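Local coordinates for protein Csc2 (Thermofilum pendens, PDB 4TXD) that probably binds CRISPR RNA as the zinc-containing Cas7-family backbone subunit of a type I-D prokaryotic immune complex, at residues 197-209 and 294-306. Numbering follows the deposited sequence.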
ATOM      1  N   VAL A 197      -1.308  -6.458   2.293  1.00 20.02           N
ATOM      2  CA  VAL A 197      -1.905  -5.122   2.447  1.00 19.69           C
ATOM      3  C   VAL A 197      -3.103  -5.034   1.496  1.00 19.34           C
ATOM      4  O   VAL A 197      -2.927  -4.913   0.288  1.00 21.82           O
ATOM      5  CB  VAL A 197      -0.887  -3.995   2.128  1.00 22.97           C
ATOM      6  CG1 VAL A 197      -1.530  -2.596   2.262  1.00 20.14           C
ATOM      7  CG2 VAL A 197       0.352  -4.124   3.025  1.00 17.74           C
ATOM      8  N   ARG A 198      -4.310  -5.161   2.041  1.00 19.48           N
ATOM      9  CA  ARG A 198      -5.527  -5.146   1.235  0.57 22.16           C
ATOM     10  C   ARG A 198      -6.252  -3.808   1.370  1.00 17.83           C
ATOM     11  O   ARG A 198      -6.713  -3.465   2.453  1.00 22.10           O
ATOM     12  CB  ARG A 198      -6.468  -6.275   1.657  0.57 27.58           C
ATOM     13  CG  ARG A 198      -6.002  -7.668   1.280  0.57 31.49           C
ATOM     14  CD  ARG A 198      -7.176  -8.513   0.791  0.57 38.47           C
ATOM     15  NE  ARG A 198      -7.419  -9.691   1.619  0.57 46.82           N
ATOM     16  CZ  ARG A 198      -8.413  -9.803   2.498  0.57 49.15           C
ATOM     17  NH1 ARG A 198      -9.267  -8.804   2.682  0.57 29.40           N
ATOM     18  NH2 ARG A 198      -8.552 -10.920   3.200  0.57 51.90           N
ATOM     19  N   PHE A 199      -6.367  -3.073   0.276  1.00 17.41           N
ATOM     20  CA  PHE A 199      -7.055  -1.778   0.310  1.00 18.88           C
ATOM     21  C   PHE A 199      -8.549  -1.899   0.040  1.00 18.31           C
ATOM     22  O   PHE A 199      -8.956  -2.625  -0.870  1.00 22.59           O
ATOM     23  CB  PHE A 199      -6.469  -0.813  -0.721  1.00 16.42           C
ATOM     24  CG  PHE A 199      -5.130  -0.255  -0.352  1.00 21.87           C
ATOM     25  CD1 PHE A 199      -5.026   0.800   0.546  1.00 20.54           C
ATOM     26  CD2 PHE A 199      -3.971  -0.777  -0.919  1.00 20.17           C
ATOM     27  CE1 PHE A 199      -3.781   1.328   0.890  1.00 26.02           C
ATOM     28  CE2 PHE A 199      -2.726  -0.259  -0.589  1.00 21.68           C
ATOM     29  CZ  PHE A 199      -2.624   0.792   0.319  1.00 23.44           C
ATOM     30  N   ASP A 200      -9.352  -1.159   0.806  1.00 18.79           N
ATOM     31  CA  ASP A 200     -10.701  -0.777   0.368  1.00 17.00           C
ATOM     32  C   ASP A 200     -10.536   0.195  -0.796  1.00 16.46           C
ATOM     33  O   ASP A 200      -9.458   0.759  -0.979  1.00 18.21           O
ATOM     34  CB  ASP A 200     -11.497  -0.079   1.485  1.00 17.27           C
ATOM     35  CG  ASP A 200     -11.969  -1.007   2.570  1.00 22.11           C
ATOM     36  OD1 ASP A 200     -11.593  -2.197   2.590  1.00 21.51           O
ATOM     37  OD2 ASP A 200     -12.726  -0.511   3.439  1.00 20.83           O
ATOM     38  N   PRO A 201     -11.610   0.428  -1.574  1.00 17.68           N
ATOM     39  CA  PRO A 201     -11.572   1.636  -2.417  1.00 18.57           C
ATOM     40  C   PRO A 201     -11.484   2.872  -1.521  1.00 16.24           C
ATOM     41  O   PRO A 201     -11.961   2.798  -0.389  1.00 18.40           O
ATOM     42  CB  PRO A 201     -12.922   1.611  -3.167  1.00 18.78           C
ATOM     43  CG  PRO A 201     -13.467   0.205  -2.969  1.00 19.71           C
ATOM     44  CD  PRO A 201     -12.911  -0.259  -1.640  1.00 19.98           C
ATOM     45  N   ALA A 202     -10.907   3.972  -2.005  1.00 19.63           N
ATOM     46  CA  ALA A 202     -10.967   5.221  -1.264  1.00 20.57           C
ATOM     47  C   ALA A 202     -12.041   6.131  -1.872  1.00 15.85           C
ATOM     48  O   ALA A 202     -12.014   6.437  -3.071  1.00 18.84           O
ATOM     49  CB  ALA A 202      -9.615   5.905  -1.243  1.00 16.40           C
ATOM     50  N   PHE A 203     -12.988   6.532  -1.057  1.00 18.97           N
ATOM     51  CA  PHE A 203     -14.155   7.274  -1.494  1.00 18.10           C
ATOM     52  C   PHE A 203     -14.113   8.792  -1.198  1.00 19.91           C
ATOM     53  O   PHE A 203     -13.877   9.181  -0.111  1.00 17.55           O
ATOM     54  CB  PHE A 203     -15.399   6.719  -0.816  1.00 16.52           C
ATOM     55  CG  PHE A 203     -15.672   5.278  -1.081  1.00 22.76           C
ATOM     56  CD1 PHE A 203     -15.114   4.302  -0.305  1.00 18.69           C
ATOM     57  CD2 PHE A 203     -16.519   4.907  -2.077  1.00 21.18           C
ATOM     58  CE1 PHE A 203     -15.373   2.987  -0.533  1.00 20.66           C
ATOM     59  CE2 PHE A 203     -16.788   3.596  -2.314  1.00 23.77           C
ATOM     60  CZ  PHE A 203     -16.210   2.629  -1.545  1.00 22.81           C
ATOM     61  N   ALA A 204     -14.381   9.615  -2.193  1.00 18.52           N
ATOM     62  CA  ALA A 204     -14.554  11.046  -1.958  1.00 19.60           C
ATOM     63  C   ALA A 204     -15.861  11.261  -1.199  1.00 19.71           C
ATOM     64  O   ALA A 204     -16.798  10.471  -1.329  1.00 17.49           O
ATOM     65  CB  ALA A 204     -14.555  11.818  -3.269  1.00 17.90           C
ATOM     66  N   THR A 205     -15.916  12.293  -0.389  1.00 21.17           N
ATOM     67  CA  THR A 205     -17.134  12.591   0.350  1.00 23.49           C
ATOM     68  C   THR A 205     -18.015  13.616  -0.353  1.00 22.29           C
ATOM     69  O   THR A 205     -19.118  13.856   0.039  1.00 23.85           O
ATOM     70  CB  THR A 205     -16.830  13.147   1.734  1.00 20.84           C
ATOM     71  OG1 THR A 205     -16.033  14.292   1.608  1.00 20.71           O
ATOM     72  CG2 THR A 205     -16.121  12.167   2.550  1.00 25.24           C
ATOM     73  N   GLN A 206     -17.484  14.206  -1.398  1.00 22.40           N
ATOM     74  CA  GLN A 206     -18.212  15.183  -2.198  1.00 25.82           C
ATOM     75  C   GLN A 206     -17.973  14.919  -3.670  1.00 24.22           C
ATOM     76  O   GLN A 206     -16.905  14.419  -4.060  1.00 20.20           O
ATOM     77  CB  GLN A 206     -17.774  16.618  -1.857  1.00 21.82           C
ATOM     78  CG  GLN A 206     -17.969  17.019  -0.403  1.00 23.08           C
ATOM     79  CD  GLN A 206     -17.202  18.279  -0.060  1.00 27.77           C
ATOM     80  OE1 GLN A 206     -15.984  18.349  -0.250  1.00 27.32           O
ATOM     81  NE2 GLN A 206     -17.909  19.285   0.442  1.00 28.96           N
ATOM     82  N   ARG A 207     -18.965  15.280  -4.476  1.00 19.63           N
ATOM     83  CA  ARG A 207     -18.880  15.183  -5.923  1.00 25.30           C
ATOM     84  C   ARG A 207     -18.295  16.472  -6.476  1.00 25.95           C
ATOM     85  O   ARG A 207     -19.032  17.346  -6.932  1.00 33.76           O
ATOM     86  CB  ARG A 207     -20.268  14.920  -6.521  1.00 19.85           C
ATOM     87  CG  ARG A 207     -20.296  14.669  -8.024  1.00 25.18           C
ATOM     88  CD  ARG A 207     -21.745  14.383  -8.494  1.00 32.34           C
ATOM     89  NE  ARG A 207     -21.816  13.706  -9.799  1.00 39.71           N
ATOM     90  CZ  ARG A 207     -21.618  14.319 -10.961  1.00 37.90           C
ATOM     91  NH1 ARG A 207     -21.321  15.612 -10.979  1.00 40.75           N
ATOM     92  NH2 ARG A 207     -21.702  13.648 -12.100  1.00 29.73           N
ATOM     93  N   ARG A 208     -16.979  16.616  -6.406  1.00 19.50           N
ATOM     94  CA  ARG A 208     -16.360  17.867  -6.828  1.00 23.93           C
ATOM     95  C   ARG A 208     -15.504  17.581  -8.047  1.00 18.12           C
ATOM     96  O   ARG A 208     -14.294  17.345  -7.935  1.00 20.88           O
ATOM     97  CB  ARG A 208     -15.546  18.495  -5.681  1.00 27.81           C
ATOM     98  CG  ARG A 208     -16.442  19.104  -4.584  1.00 26.77           C
ATOM     99  CD  ARG A 208     -15.678  19.403  -3.302  1.00 38.78           C
ATOM    100  NE  ARG A 208     -14.565  20.335  -3.503  1.00 41.05           N
ATOM    101  CZ  ARG A 208     -13.736  20.722  -2.536  1.00 49.54           C
ATOM    102  NH1 ARG A 208     -13.899  20.275  -1.288  1.00 35.37           N
ATOM    103  NH2 ARG A 208     -12.751  21.569  -2.812  1.00 48.53           N
ATOM    104  N   ILE A 209     -16.173  17.515  -9.200  1.00 20.42           N
ATOM    105  CA  ILE A 209     -15.502  17.172 -10.448  1.00 19.32           C
ATOM    106  C   ILE A 209     -15.845  18.171 -11.541  1.00 21.44           C
ATOM    107  O   ILE A 209     -16.893  18.836 -11.515  1.00 21.90           O
ATOM    108  CB  ILE A 209     -15.850  15.744 -10.929  1.00 19.51           C
ATOM    109  CG1 ILE A 209     -17.319  15.646 -11.367  1.00 22.61           C
ATOM    110  CG2 ILE A 209     -15.510  14.706  -9.842  1.00 20.46           C
ATOM    111  CD1 ILE A 209     -17.649  14.357 -12.150  1.00 21.85           C
ATOM    112  N   THR A 294     -15.495   0.142   7.380  1.00 28.87           N
ATOM    113  CA  THR A 294     -15.089   0.099   5.969  1.00 22.93           C
ATOM    114  C   THR A 294     -14.989   1.521   5.460  1.00 29.37           C
ATOM    115  O   THR A 294     -15.678   2.409   5.969  1.00 24.75           O
ATOM    116  CB  THR A 294     -16.081  -0.685   5.049  1.00 30.05           C
ATOM    117  OG1 THR A 294     -17.297   0.057   4.891  1.00 23.77           O
ATOM    118  CG2 THR A 294     -16.395  -2.103   5.577  1.00 31.05           C
ATOM    119  N   ALA A 295     -14.182   1.749   4.448  1.00 18.97           N
ATOM    120  CA  ALA A 295     -14.064   3.064   3.886  1.00 23.49           C
ATOM    121  C   ALA A 295     -15.420   3.576   3.391  1.00 22.98           C
ATOM    122  O   ALA A 295     -15.756   4.696   3.591  1.00 24.70           O
ATOM    123  CB  ALA A 295     -13.070   3.069   2.763  1.00 20.40           C
ATOM    124  N   TYR A 296     -16.169   2.711   2.750  1.00 20.99           N
ATOM    125  CA  TYR A 296     -17.495   3.053   2.292  1.00 20.52           C
ATOM    126  C   TYR A 296     -18.398   3.587   3.398  1.00 23.63           C
ATOM    127  O   TYR A 296     -18.995   4.586   3.243  1.00 19.96           O
ATOM    128  CB  TYR A 296     -18.190   1.881   1.614  1.00 18.78           C
ATOM    129  CG  TYR A 296     -19.602   2.216   1.195  1.00 20.38           C
ATOM    130  CD1 TYR A 296     -19.863   2.799  -0.009  1.00 20.49           C
ATOM    131  CD2 TYR A 296     -20.660   1.987   2.028  1.00 23.09           C
ATOM    132  CE1 TYR A 296     -21.126   3.123  -0.384  1.00 23.31           C
ATOM    133  CE2 TYR A 296     -21.931   2.317   1.663  1.00 27.27           C
ATOM    134  CZ  TYR A 296     -22.161   2.885   0.449  1.00 29.49           C
ATOM    135  OH  TYR A 296     -23.403   3.200   0.075  1.00 27.87           O
ATOM    136  N   ASP A 297     -18.495   2.863   4.497  1.00 23.47           N
ATOM    137  CA  ASP A 297     -19.366   3.269   5.573  1.00 25.91           C
ATOM    138  C   ASP A 297     -18.939   4.605   6.147  1.00 26.68           C
ATOM    139  O   ASP A 297     -19.739   5.417   6.457  1.00 25.85           O
ATOM    140  CB  ASP A 297     -19.455   2.191   6.650  1.00 24.48           C
ATOM    141  CG  ASP A 297     -20.147   0.965   6.171  1.00 31.86           C
ATOM    142  OD1 ASP A 297     -21.012   1.062   5.333  1.00 33.40           O
ATOM    143  OD2 ASP A 297     -19.834  -0.104   6.640  1.00 37.63           O
ATOM    144  N   LEU A 298     -17.645   4.807   6.260  1.00 22.28           N
ATOM    145  CA  LEU A 298     -17.134   6.034   6.805  1.00 21.37           C
ATOM    146  C   LEU A 298     -17.459   7.213   5.905  1.00 23.77           C
ATOM    147  O   LEU A 298     -17.864   8.236   6.349  1.00 25.85           O
ATOM    148  CB  LEU A 298     -15.647   5.925   7.054  1.00 22.35           C
ATOM    149  CG  LEU A 298     -15.231   4.954   8.155  1.00 21.44           C
ATOM    150  CD1 LEU A 298     -13.740   4.774   8.196  1.00 23.41           C
ATOM    151  CD2 LEU A 298     -15.724   5.440   9.487  1.00 24.44           C
ATOM    152  N   ALA A 299     -17.280   7.025   4.624  1.00 22.81           N
ATOM    153  CA  ALA A 299     -17.580   8.050   3.668  1.00 21.60           C
ATOM    154  C   ALA A 299     -19.071   8.364   3.647  1.00 22.68           C
ATOM    155  O   ALA A 299     -19.442   9.476   3.601  1.00 23.19           O
ATOM    156  CB  ALA A 299     -17.103   7.665   2.298  1.00 18.39           C
ATOM    157  N   ALA A 300     -19.891   7.342   3.688  1.00 21.99           N
ATOM    158  CA  ALA A 300     -21.328   7.522   3.677  1.00 25.11           C
ATOM    159  C   ALA A 300     -21.791   8.334   4.871  1.00 31.68           C
ATOM    160  O   ALA A 300     -22.633   9.160   4.752  1.00 28.44           O
ATOM    161  CB  ALA A 300     -22.038   6.197   3.607  1.00 21.67           C
ATOM    162  N   GLU A 301     -21.177   8.091   6.004  1.00 27.85           N
ATOM    163  CA  GLU A 301     -21.380   8.851   7.219  1.00 35.83           C
ATOM    164  C   GLU A 301     -21.047  10.307   7.070  1.00 33.76           C
ATOM    165  O   GLU A 301     -21.473  11.095   7.837  1.00 28.87           O
ATOM    166  CB  GLU A 301     -20.391   8.363   8.255  1.00 43.41           C
ATOM    167  CG  GLU A 301     -20.905   7.395   9.252  1.00 38.49           C
ATOM    168  CD  GLU A 301     -19.850   7.124  10.296  1.00 57.42           C
ATOM    169  OE1 GLU A 301     -19.501   8.047  11.017  1.00 41.77           O
ATOM    170  OE2 GLU A 301     -19.362   6.016  10.355  1.00 63.04           O
ATOM    171  N   ASN A 302     -20.188  10.606   6.116  1.00 24.78           N
ATOM    172  CA  ASN A 302     -19.653  11.930   5.923  1.00 25.19           C
ATOM    173  C   ASN A 302     -20.015  12.565   4.569  1.00 25.58           C
ATOM    174  O   ASN A 302     -19.463  13.537   4.197  1.00 22.76           O
ATOM    175  CB  ASN A 302     -18.148  11.915   6.105  1.00 27.86           C
ATOM    176  CG  ASN A 302     -17.737  11.786   7.539  1.00 31.34           C
ATOM    177  OD1 ASN A 302     -17.781  12.736   8.262  1.00 32.13           O
ATOM    178  ND2 ASN A 302     -17.329  10.609   7.942  1.00 26.94           N
ATOM    179  N   ALA A 303     -20.981  11.983   3.897  1.00 23.61           N
ATOM    180  CA  ALA A 303     -21.443  12.461   2.622  1.00 24.37           C
ATOM    181  C   ALA A 303     -21.740  13.948   2.604  1.00 29.84           C
ATOM    182  O   ALA A 303     -22.457  14.436   3.404  1.00 27.17           O
ATOM    183  CB  ALA A 303     -22.665  11.702   2.193  1.00 23.21           C
ATOM    184  N   GLY A 304     -21.183  14.632   1.642  1.00 25.37           N
ATOM    185  CA  GLY A 304     -21.460  16.046   1.453  1.00 23.42           C
ATOM    186  C   GLY A 304     -20.557  16.976   2.250  1.00 25.83           C
ATOM    187  O   GLY A 304     -20.593  18.198   2.061  1.00 25.98           O
ATOM    188  N   LYS A 305     -19.739  16.422   3.124  1.00 20.92           N
ATOM    189  CA  LYS A 305     -18.899  17.215   3.986  1.00 19.02           C
ATOM    190  C   LYS A 305     -17.492  17.446   3.474  1.00 28.20           C
ATOM    191  O   LYS A 305     -16.959  16.638   2.798  1.00 23.51           O
ATOM    192  CB  LYS A 305     -18.829  16.616   5.375  1.00 23.88           C
ATOM    193  CG  LYS A 305     -20.152  16.323   6.026  1.00 28.90           C
ATOM    194  CD  LYS A 305     -21.134  17.440   5.835  1.00 29.59           C
ATOM    195  CE  LYS A 305     -22.460  17.140   6.503  1.00 29.98           C
ATOM    196  NZ  LYS A 305     -23.452  18.213   6.324  1.00 28.07           N
ATOM    197  N   GLY A 306     -16.921  18.579   3.841  1.00 25.13           N
ATOM    198  CA  GLY A 306     -15.599  18.964   3.414  1.00 27.84           C
ATOM    199  C   GLY A 306     -14.471  18.534   4.326  1.00 24.37           C
ATOM    200  O   GLY A 306     -14.707  17.984   5.342  1.00 27.56           O
TER
HETATM  201  O   HOH W   1     -15.184   0.165   1.682  1.00 21.37           O
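Phe203 lies against Ala295, Tyr296 and Ala299 of helix 295-301, a worked example of how a short helix docks on a sheet with its start and the turn that follows it held by polar bonds, the stretch between by apolar contact. Strand 197-204 runs between strands 85-92 and 240-247 of the antiparallel sheet, consistent with the RRM-type domain of Cas7 proteins; its 202-204 part and the helix are almost parallel, 13° between their directions, with axes 7.9 Å apart. The tight part is the middle. There Phe203 CB meets Ala299 CB at 3.7 Å, and Ala295 CB sits in the ring plane, at the edge. The Tyr296 ring turns an edge to one Phe203 face in a T-shaped pair, planes at 78°; Tyr296 CG is anti to the backbone N (chi1 177°), which carries CD1 over that face, while the hydroxyl bonds Glu81 N. At the helix start, Asp200 OD2 takes Ala295 N through its anti lone pair, 2.9 Å and nearly straight; a water that binds Tyr296 N reaches the same oxygen only weakly. Beyond the helix, Thr205 grips the type II turn twice: its O accepts from Gly304 N at 2.7 Å and its OG1 donates to Lys305 O at 2.8 Å. The looser, more solvent-exposed side follows, where Gln206 NE2 gives Gly304 O only a weak bond of 3.3 Å while OE1 receives Arg208 NH1 in the guanidinium plane. With an alanine here, Gly304 O would probably lose its weak amide donor, Lys305 O its covering CG and CD, and Arg208 NH1 its acceptor. Asp200, facing the helix's amino end and salt-bridged to Arg244, is likely to stay ionised.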